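Local coordinates for putative Glycosidase (Bacteroides thetaiotaomicron, PDB 3R67), which is a putative glycosidase of a family built on the five-bladed beta-propeller fold, its precise function not established, at residues A[28-33]-A[45-50]. Numbering follows the deposited sequence. Where two conformers were deposited one is given.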
loop_
_atom_site.group_PDB
_atom_site.type_symbol
_atom_site.label_atom_id
_atom_site.label_comp_id
_atom_site.label_asym_id
_atom_site.label_seq_id
_atom_site.Cartn_x
_atom_site.Cartn_y
_atom_site.Cartn_z
ATOM N N SER A 28 5.021 0.144 16.458
ATOM C CA SER A 28 4.231 -0.746 17.320
ATOM C C SER A 28 3.097 0.037 17.953
ATOM O O SER A 28 3.222 1.249 18.025
ATOM C CB SER A 28 5.112 -1.383 18.406
ATOM O OG SER A 28 6.176 -2.145 17.870
ATOM N N PRO A 29 1.986 -0.596 18.426
ATOM C CA PRO A 29 0.933 0.185 19.081
ATOM C C PRO A 29 1.436 0.922 20.338
ATOM O O PRO A 29 2.323 0.441 21.047
ATOM C CB PRO A 29 -0.119 -0.866 19.464
ATOM C CG PRO A 29 0.208 -2.043 18.724
ATOM C CD PRO A 29 1.656 -2.031 18.424
ATOM N N ASP A 30 0.888 2.114 20.573
ATOM C CA ASP A 30 1.163 2.933 21.740
ATOM C C ASP A 30 -0.173 3.223 22.409
ATOM O O ASP A 30 -1.028 3.885 21.814
ATOM C CB ASP A 30 1.936 4.215 21.366
ATOM C CG ASP A 30 2.527 4.980 22.543
ATOM O OD1 ASP A 30 1.943 4.917 23.652
ATOM O OD2 ASP A 30 3.542 5.699 22.340
ATOM N N THR A 31 -0.371 2.673 23.614
ATOM C CA THR A 31 -1.626 2.803 24.352
ATOM C C THR A 31 -1.704 4.137 25.132
ATOM O O THR A 31 -2.786 4.482 25.605
ATOM C CB THR A 31 -1.796 1.617 25.331
ATOM O OG1 THR A 31 -0.721 1.617 26.261
ATOM C CG2 THR A 31 -1.874 0.253 24.618
ATOM N N THR A 32 -0.593 4.905 25.224
ATOM C CA THR A 32 -0.548 6.158 25.999
ATOM C C THR A 32 -0.860 7.406 25.161
ATOM O O THR A 32 -1.155 8.444 25.745
ATOM C CB THR A 32 0.832 6.353 26.640
ATOM O OG1 THR A 32 1.798 6.607 25.613
ATOM C CG2 THR A 32 1.255 5.166 27.516
ATOM N N THR A 33 -0.752 7.342 23.821
ATOM C CA THR A 33 -1.024 8.532 23.003
ATOM C C THR A 33 -2.535 8.716 22.835
ATOM O O THR A 33 -3.294 7.745 22.775
ATOM C CB THR A 33 -0.324 8.459 21.661
ATOM O OG1 THR A 33 -0.735 7.264 21.014
ATOM C CG2 THR A 33 1.197 8.527 21.785
ATOM N N ALA A 45 -7.564 6.775 22.082
ATOM C CA ALA A 45 -6.253 6.115 22.025
ATOM C C ALA A 45 -6.157 5.483 20.637
ATOM O O ALA A 45 -6.381 4.282 20.451
ATOM C CB ALA A 45 -6.128 5.106 23.160
ATOM N N TRP A 46 -5.919 6.347 19.641
ATOM C CA TRP A 46 -6.012 6.141 18.208
ATOM C C TRP A 46 -5.001 5.092 17.649
ATOM O O TRP A 46 -5.239 4.607 16.541
ATOM C CB TRP A 46 -5.804 7.486 17.491
ATOM C CG TRP A 46 -4.432 8.065 17.683
ATOM C CD1 TRP A 46 -4.001 8.829 18.726
ATOM C CD2 TRP A 46 -3.305 7.905 16.807
ATOM N NE1 TRP A 46 -2.684 9.168 18.553
ATOM C CE2 TRP A 46 -2.225 8.606 17.388
ATOM C CE3 TRP A 46 -3.108 7.241 15.575
ATOM C CZ2 TRP A 46 -0.974 8.704 16.764
ATOM C CZ3 TRP A 46 -1.864 7.321 14.972
ATOM C CH2 TRP A 46 -0.808 8.034 15.571
ATOM N N GLU A 47 -3.933 4.722 18.376
ATOM C CA GLU A 47 -2.972 3.710 17.884
ATOM C C GLU A 47 -2.707 2.647 18.966
ATOM O O GLU A 47 -1.632 2.062 19.003
ATOM C CB GLU A 47 -1.638 4.372 17.441
ATOM C CG GLU A 47 -0.958 5.213 18.512
ATOM C CD GLU A 47 0.368 5.861 18.158
ATOM O OE1 GLU A 47 0.969 5.471 17.132
ATOM O OE2 GLU A 47 0.828 6.733 18.930
ATOM N N SER A 48 -3.684 2.400 19.837
ATOM C CA SER A 48 -3.508 1.517 20.978
ATOM C C SER A 48 -3.636 0.024 20.661
ATOM O O SER A 48 -3.112 -0.761 21.467
ATOM C CB SER A 48 -4.535 1.845 22.054
ATOM O OG SER A 48 -5.852 1.701 21.555
ATOM N N SER A 49 -4.300 -0.398 19.550
ATOM C CA SER A 49 -4.452 -1.835 19.334
ATOM C C SER A 49 -3.467 -2.373 18.293
ATOM O O SER A 49 -2.828 -3.395 18.568
ATOM C CB SER A 49 -5.878 -2.182 18.913
ATOM O OG SER A 49 -6.258 -1.535 17.712
ATOM N N ASP A 50 -3.349 -1.734 17.107
ATOM C CA ASP A 50 -2.461 -2.210 16.035
ATOM C C ASP A 50 -1.987 -1.070 15.144
ATOM O O ASP A 50 -2.745 -0.133 14.911
ATOM C CB ASP A 50 -3.178 -3.278 15.151
ATOM C CG ASP A 50 -3.545 -4.562 15.887
ATOM O OD1 ASP A 50 -2.629 -5.347 16.220
ATOM O OD2 ASP A 50 -4.732 -4.726 16.231
HETATM O O HOH W 1 -3.033 5.492 21.220
#
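Thr33 and Glu47 meet with their side chains crossed at about a right angle; Thr33 OG1 donates a hydrogen bond to Glu47 OE2 (2.7 Å), meeting the anti lone pair of that oxygen and leaving OE1 to a salt bridge with Arg97 and a hydrogen bond with Tyr67 OH. Glu47 reaches there because its CG sits between the backbone N and the carbonyl carbon (chi1 56°) and the chain then runs extended, Glu47 CG lying 3.7 Å over the centre of the Trp46 ring. Trp46 NE1 in turn bonds to Thr99 O.

Asp30 turns its carboxylate from Glu47 toward its own loop: OD1 takes the Thr32 hydroxyl on its syn side and Thr32 N on its anti side, closing an Asx turn. Asp30 N bonds to Glu47 O (3.0 Å), its approach 40° out of the carbonyl plane. On either side of Asp30 in sequence, Pro29 CG lies 3.3 Å from Ser49 O and Thr31 CG2 rests on Ser48 O. One water joins the two loops, donating to Asp30 O and Thr33 O and accepting from Glu47 N.

The type I turn Ala45-Ser48, tightened by Ser48 OG bonding to Ala45 O, leads into a classic beta bulge, where Ser49 and Asp50 face Glu70 at the start of outermost strand 50-59 of a four-stranded antiparallel sheet, consistent with one blade of a beta-propeller.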